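Local coordinates for 5'-tyrosyl-DNA phosphodiesterase (PDB 4FVA), which belongs to the endonuclease/exonuclease/phosphatase family, with a DNase I-like fold, and binds a magnesium ion, at residues A[62-74]-A[83-96]. Numbering follows the deposited sequence.
With EDO (1,2-ethanediol), chain H.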
loop_
_atom_site.group_PDB
_atom_site.type_symbol
_atom_site.label_atom_id
_atom_site.label_comp_id
_atom_site.label_asym_id
_atom_site.label_seq_id
_atom_site.Cartn_x
_atom_site.Cartn_y
_atom_site.Cartn_z
ATOM N N ASP A 62 -15.263 1.858 -6.248
ATOM C CA ASP A 62 -15.402 2.893 -7.262
ATOM C C ASP A 62 -16.222 4.070 -6.752
ATOM O O ASP A 62 -16.002 5.201 -7.166
ATOM C CB ASP A 62 -16.026 2.313 -8.537
ATOM C CG ASP A 62 -15.403 2.872 -9.810
ATOM O OD1 ASP A 62 -14.195 3.223 -9.801
ATOM O OD2 ASP A 62 -16.127 2.947 -10.830
ATOM N N LYS A 63 -17.173 3.798 -5.860
ATOM C CA LYS A 63 -17.994 4.861 -5.283
ATOM C C LYS A 63 -17.194 5.819 -4.402
ATOM O O LYS A 63 -17.683 6.895 -4.065
ATOM C CB LYS A 63 -19.174 4.285 -4.498
ATOM C CG LYS A 63 -20.316 3.761 -5.381
ATOM C CD LYS A 63 -21.359 3.022 -4.546
ATOM C CE LYS A 63 -22.372 2.292 -5.420
ATOM N NZ LYS A 63 -23.290 1.457 -4.591
ATOM N N LEU A 64 -15.977 5.438 -4.014
ATOM C CA LEU A 64 -15.133 6.351 -3.232
ATOM C C LEU A 64 -14.697 7.568 -4.055
ATOM O O LEU A 64 -14.123 8.517 -3.508
ATOM C CB LEU A 64 -13.905 5.622 -2.666
ATOM C CG LEU A 64 -14.161 4.575 -1.583
ATOM C CD1 LEU A 64 -12.906 3.760 -1.298
ATOM C CD2 LEU A 64 -14.658 5.266 -0.307
ATOM N N GLN A 65 -15.000 7.556 -5.355
ATOM C CA GLN A 65 -14.620 8.663 -6.227
ATOM C C GLN A 65 -15.333 9.957 -5.850
ATOM O O GLN A 65 -14.959 11.044 -6.307
ATOM C CB GLN A 65 -14.856 8.324 -7.705
ATOM C CG GLN A 65 -16.328 8.241 -8.120
ATOM C CD GLN A 65 -16.498 7.884 -9.595
ATOM O OE1 GLN A 65 -16.404 6.718 -9.972
ATOM N NE2 GLN A 65 -16.744 8.891 -10.431
ATOM N N SER A 66 -16.347 9.856 -5.001
ATOM C CA SER A 66 -17.002 11.069 -4.525
ATOM C C SER A 66 -16.086 11.784 -3.532
ATOM O O SER A 66 -16.269 12.968 -3.254
ATOM C CB SER A 66 -18.365 10.758 -3.893
ATOM O OG SER A 66 -18.232 10.034 -2.687
ATOM N N LEU A 67 -15.116 11.054 -2.983
ATOM C CA LEU A 67 -14.203 11.589 -1.959
ATOM C C LEU A 67 -12.742 11.685 -2.435
ATOM O O LEU A 67 -11.945 12.450 -1.878
ATOM C CB LEU A 67 -14.249 10.711 -0.702
ATOM C CG LEU A 67 -15.382 10.859 0.316
ATOM C CD1 LEU A 67 -16.737 10.956 -0.372
ATOM C CD2 LEU A 67 -15.361 9.690 1.317
ATOM N N TYR A 68 -12.397 10.874 -3.433
ATOM C CA TYR A 68 -11.027 10.721 -3.905
ATOM C C TYR A 68 -10.932 10.781 -5.419
ATOM O O TYR A 68 -11.903 10.465 -6.113
ATOM C CB TYR A 68 -10.472 9.348 -3.469
ATOM C CG TYR A 68 -10.320 9.159 -1.979
ATOM C CD1 TYR A 68 -9.162 9.571 -1.334
ATOM C CD2 TYR A 68 -11.306 8.529 -1.224
ATOM C CE1 TYR A 68 -8.997 9.382 0.028
ATOM C CE2 TYR A 68 -11.149 8.341 0.150
ATOM C CZ TYR A 68 -9.994 8.778 0.760
ATOM O OH TYR A 68 -9.803 8.608 2.105
ATOM N N LYS A 69 -9.767 11.162 -5.936
ATOM C CA LYS A 69 -9.430 10.803 -7.316
ATOM C C LYS A 69 -8.888 9.361 -7.298
ATOM O O LYS A 69 -8.074 9.010 -6.429
ATOM C CB LYS A 69 -8.372 11.738 -7.895
ATOM C CG LYS A 69 -8.813 13.201 -8.078
ATOM C CD LYS A 69 -7.602 14.081 -8.441
ATOM C CE LYS A 69 -8.056 15.496 -8.778
ATOM N NZ LYS A 69 -6.905 16.413 -8.950
ATOM N N ILE A 70 -9.353 8.521 -8.218
ATOM C CA ILE A 70 -8.945 7.115 -8.223
ATOM C C ILE A 70 -8.148 6.792 -9.490
ATOM O O ILE A 70 -8.622 7.019 -10.614
ATOM C CB ILE A 70 -10.161 6.170 -8.162
ATOM C CG1 ILE A 70 -11.070 6.521 -6.984
ATOM C CG2 ILE A 70 -9.714 4.700 -8.103
ATOM C CD1 ILE A 70 -12.285 5.642 -6.910
ATOM N N TYR A 71 -6.949 6.237 -9.305
ATOM C CA TYR A 71 -6.104 5.820 -10.417
ATOM C C TYR A 71 -5.837 4.325 -10.315
ATOM O O TYR A 71 -5.275 3.860 -9.328
ATOM C CB TYR A 71 -4.792 6.639 -10.477
ATOM C CG TYR A 71 -5.076 8.107 -10.725
ATOM C CD1 TYR A 71 -5.173 8.586 -12.023
ATOM C CD2 TYR A 71 -5.316 8.981 -9.681
ATOM C CE1 TYR A 71 -5.483 9.906 -12.280
ATOM C CE2 TYR A 71 -5.620 10.309 -9.920
ATOM C CZ TYR A 71 -5.703 10.753 -11.237
ATOM O OH TYR A 71 -6.001 12.054 -11.510
ATOM N N TYR A 72 -6.288 3.584 -11.328
ATOM C CA TYR A 72 -6.096 2.137 -11.396
ATOM C C TYR A 72 -4.874 1.816 -12.235
ATOM O O TYR A 72 -4.669 2.425 -13.279
ATOM C CB TYR A 72 -7.340 1.440 -11.977
ATOM C CG TYR A 72 -8.591 1.580 -11.123
ATOM C CD1 TYR A 72 -8.684 0.938 -9.889
ATOM C CD2 TYR A 72 -9.681 2.323 -11.555
ATOM C CE1 TYR A 72 -9.805 1.052 -9.106
ATOM C CE2 TYR A 72 -10.813 2.453 -10.770
ATOM C CZ TYR A 72 -10.867 1.808 -9.548
ATOM O OH TYR A 72 -11.990 1.920 -8.757
ATOM N N SER A 73 -4.075 0.850 -11.799
ATOM C CA SER A 73 -2.842 0.540 -12.506
ATOM C C SER A 73 -3.122 -0.091 -13.864
ATOM O O SER A 73 -2.439 0.199 -14.848
ATOM C CB SER A 73 -1.963 -0.413 -11.694
ATOM O OG SER A 73 -2.569 -1.706 -11.570
ATOM N N ASN A 74 -4.142 -0.942 -13.922
ATOM C CA ASN A 74 -4.319 -1.817 -15.081
ATOM C C ASN A 74 -5.713 -2.429 -15.087
ATOM O O ASN A 74 -5.860 -3.655 -15.137
ATOM C CB ASN A 74 -3.272 -2.940 -15.013
ATOM C CG ASN A 74 -3.073 -3.650 -16.340
ATOM O OD1 ASN A 74 -3.476 -3.152 -17.391
ATOM N ND2 ASN A 74 -2.458 -4.829 -16.294
ATOM N N ILE A 83 -4.343 3.767 -6.653
ATOM C CA ILE A 83 -3.925 4.839 -5.763
ATOM C C ILE A 83 -5.075 5.832 -5.718
ATOM O O ILE A 83 -5.542 6.292 -6.771
ATOM C CB ILE A 83 -2.633 5.532 -6.270
ATOM C CG1 ILE A 83 -1.490 4.505 -6.396
ATOM C CG2 ILE A 83 -2.224 6.703 -5.336
ATOM C CD1 ILE A 83 -0.193 5.094 -6.921
ATOM N N LEU A 84 -5.553 6.131 -4.515
ATOM C CA LEU A 84 -6.615 7.120 -4.342
ATOM C C LEU A 84 -6.040 8.310 -3.604
ATOM O O LEU A 84 -5.370 8.141 -2.575
ATOM C CB LEU A 84 -7.804 6.543 -3.562
ATOM C CG LEU A 84 -8.630 5.412 -4.190
ATOM C CD1 LEU A 84 -7.874 4.068 -4.165
ATOM C CD2 LEU A 84 -9.980 5.283 -3.489
ATOM N N VAL A 85 -6.317 9.508 -4.117
ATOM C CA VAL A 85 -5.845 10.733 -3.499
ATOM C C VAL A 85 -6.962 11.754 -3.314
ATOM O O VAL A 85 -7.961 11.752 -4.032
ATOM C CB VAL A 85 -4.701 11.394 -4.302
ATOM C CG1 VAL A 85 -3.453 10.473 -4.361
ATOM C CG2 VAL A 85 -5.196 11.760 -5.699
ATOM N N SER A 86 -6.775 12.628 -2.338
ATOM C CA SER A 86 -7.657 13.768 -2.149
ATOM C C SER A 86 -7.903 14.496 -3.473
ATOM O O SER A 86 -7.042 14.505 -4.353
ATOM C CB SER A 86 -7.019 14.734 -1.151
ATOM O OG SER A 86 -7.705 15.967 -1.165
ATOM N N LYS A 87 -9.087 15.079 -3.631
ATOM C CA LYS A 87 -9.376 15.845 -4.846
ATOM C C LYS A 87 -8.499 17.088 -4.939
ATOM O O LYS A 87 -8.400 17.709 -5.998
ATOM C CB LYS A 87 -10.859 16.210 -4.939
ATOM C CG LYS A 87 -11.715 15.024 -5.321
ATOM C CD LYS A 87 -13.148 15.215 -4.928
ATOM C CE LYS A 87 -13.998 14.123 -5.553
ATOM N NZ LYS A 87 -13.677 13.987 -6.997
ATOM N N MET A 88 -7.863 17.440 -3.822
ATOM C CA MET A 88 -6.930 18.564 -3.783
ATOM C C MET A 88 -5.539 18.197 -4.309
ATOM O O MET A 88 -4.693 19.075 -4.524
ATOM C CB MET A 88 -6.826 19.133 -2.368
ATOM C CG MET A 88 -7.789 20.268 -2.077
ATOM S SD MET A 88 -7.623 20.840 -0.367
ATOM C CE MET A 88 -6.031 20.151 0.095
ATOM N N PHE A 89 -5.293 16.902 -4.479
ATOM C CA PHE A 89 -4.029 16.443 -5.043
ATOM C C PHE A 89 -4.018 16.800 -6.534
ATOM O O PHE A 89 -4.884 16.368 -7.296
ATOM C CB PHE A 89 -3.904 14.931 -4.819
ATOM C CG PHE A 89 -2.521 14.379 -5.022
ATOM C CD1 PHE A 89 -2.046 14.084 -6.286
ATOM C CD2 PHE A 89 -1.698 14.153 -3.932
ATOM C CE1 PHE A 89 -0.779 13.549 -6.472
ATOM C CE2 PHE A 89 -0.409 13.620 -4.102
ATOM C CZ PHE A 89 0.048 13.318 -5.370
ATOM N N ASP A 90 -3.039 17.597 -6.943
ATOM C CA ASP A 90 -2.909 18.000 -8.340
ATOM C C ASP A 90 -2.001 17.003 -9.047
ATOM O O ASP A 90 -0.793 16.974 -8.803
ATOM C CB ASP A 90 -2.351 19.429 -8.422
ATOM C CG ASP A 90 -2.346 19.989 -9.847
ATOM O OD1 ASP A 90 -3.179 19.564 -10.683
ATOM O OD2 ASP A 90 -1.521 20.889 -10.118
ATOM N N VAL A 91 -2.585 16.179 -9.916
ATOM C CA VAL A 91 -1.836 15.107 -10.570
ATOM C C VAL A 91 -1.042 15.661 -11.755
ATOM O O VAL A 91 -1.582 16.404 -12.579
ATOM C CB VAL A 91 -2.754 13.950 -11.061
ATOM C CG1 VAL A 91 -1.950 12.888 -11.846
ATOM C CG2 VAL A 91 -3.523 13.298 -9.885
ATOM N N GLU A 92 0.244 15.324 -11.810
ATOM C CA GLU A 92 1.094 15.724 -12.932
ATOM C C GLU A 92 1.346 14.539 -13.884
ATOM O O GLU A 92 1.324 14.699 -15.105
ATOM C CB GLU A 92 2.422 16.297 -12.434
ATOM C CG GLU A 92 3.333 16.778 -13.558
ATOM C CD GLU A 92 2.829 18.061 -14.218
ATOM O OE1 GLU A 92 2.351 18.963 -13.491
ATOM O OE2 GLU A 92 2.907 18.164 -15.463
ATOM N N LYS A 93 1.579 13.355 -13.318
ATOM C CA LYS A 93 1.834 12.142 -14.113
ATOM C C LYS A 93 1.258 10.897 -13.453
ATOM O O LYS A 93 1.285 10.770 -12.229
ATOM C CB LYS A 93 3.337 11.880 -14.283
ATOM C CG LYS A 93 4.130 12.861 -15.128
ATOM C CD LYS A 93 5.527 12.272 -15.356
ATOM C CE LYS A 93 6.467 13.269 -16.003
ATOM N NZ LYS A 93 6.766 14.412 -15.096
ATOM N N HIS A 94 0.773 9.960 -14.264
ATOM C CA HIS A 94 0.434 8.644 -13.752
ATOM C C HIS A 94 1.158 7.651 -14.629
ATOM O O HIS A 94 0.796 7.495 -15.789
ATOM C CB HIS A 94 -1.074 8.389 -13.788
ATOM C CG HIS A 94 -1.472 7.044 -13.257
ATOM N ND1 HIS A 94 -2.554 6.342 -13.741
ATOM C CD2 HIS A 94 -0.918 6.265 -12.293
ATOM C CE1 HIS A 94 -2.668 5.199 -13.083
ATOM N NE2 HIS A 94 -1.689 5.127 -12.200
ATOM N N ASP A 95 2.133 6.943 -14.061
ATOM C CA ASP A 95 2.950 6.018 -14.844
ATOM C C ASP A 95 2.831 4.625 -14.257
ATOM O O ASP A 95 2.904 4.455 -13.046
ATOM C CB ASP A 95 4.412 6.454 -14.809
ATOM C CG ASP A 95 4.651 7.790 -15.526
ATOM O OD1 ASP A 95 3.766 8.250 -16.278
ATOM O OD2 ASP A 95 5.717 8.401 -15.302
ATOM N N VAL A 96 2.692 3.626 -15.119
ATOM C CA VAL A 96 2.598 2.257 -14.666
ATOM C C VAL A 96 3.728 1.499 -15.306
ATOM O O VAL A 96 3.709 1.249 -16.510
ATOM C CB VAL A 96 1.240 1.605 -15.066
ATOM C CG1 VAL A 96 1.212 0.106 -14.706
ATOM C CG2 VAL A 96 0.075 2.356 -14.441
HETATM C C1 EDO H . -10.724 12.534 1.874
HETATM O O1 EDO H . -11.620 12.983 0.852
HETATM C C2 EDO H . -9.394 13.259 1.714
HETATM O O2 EDO H . -9.603 14.487 1.007
HETATM O O HOH W 1 -10.912 15.022 -1.458
HETATM O O HOH W 2 -12.835 11.135 -8.649
#
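An antiparallel beta hairpin at the edge of one sheet of the DNase I-like sandwich pairs K69 with V85 and Y71 with I83; the side chains of K69 and Y71 go on to the turn S86-F89 and strand 90-96. Two hydrogen-bonded pairs give four backbone bonds between these segments, among them K69 N to V85 O (2.7 Å) and I83 N to Y71 O (2.8 Å). On the face carrying I70, L84 pushes its CD2 branch against I70 CG1 and L64 CD1, while its CB backs onto Y68 CB; V40 of helix 29-43 covers L64 and Y68. The opposite face packs toward the other sheet, where I83 and V85 touch L122. There K69 runs extended beyond CG, and its NZ donates to F89 O at 2.6 Å. From the same turn K87, bent at its last torsion, reaches back to segment 63-66, its NZ making a weak bond to Q65 O. Y71, with CG anti to its carbonyl carbon (chi1 -63°), carries its ring across to strand 90-96: the hydroxyl end abuts V91 CG2, and the ring edge points at the face of H94 in an edge-to-face pair, planes at 63°. H94 NE2 is hydrogen-bonded to Q109 NE2. Over the imidazole face, Y71 CB makes a CH-pi contact, 3.9 Å from the H94 ring centroid.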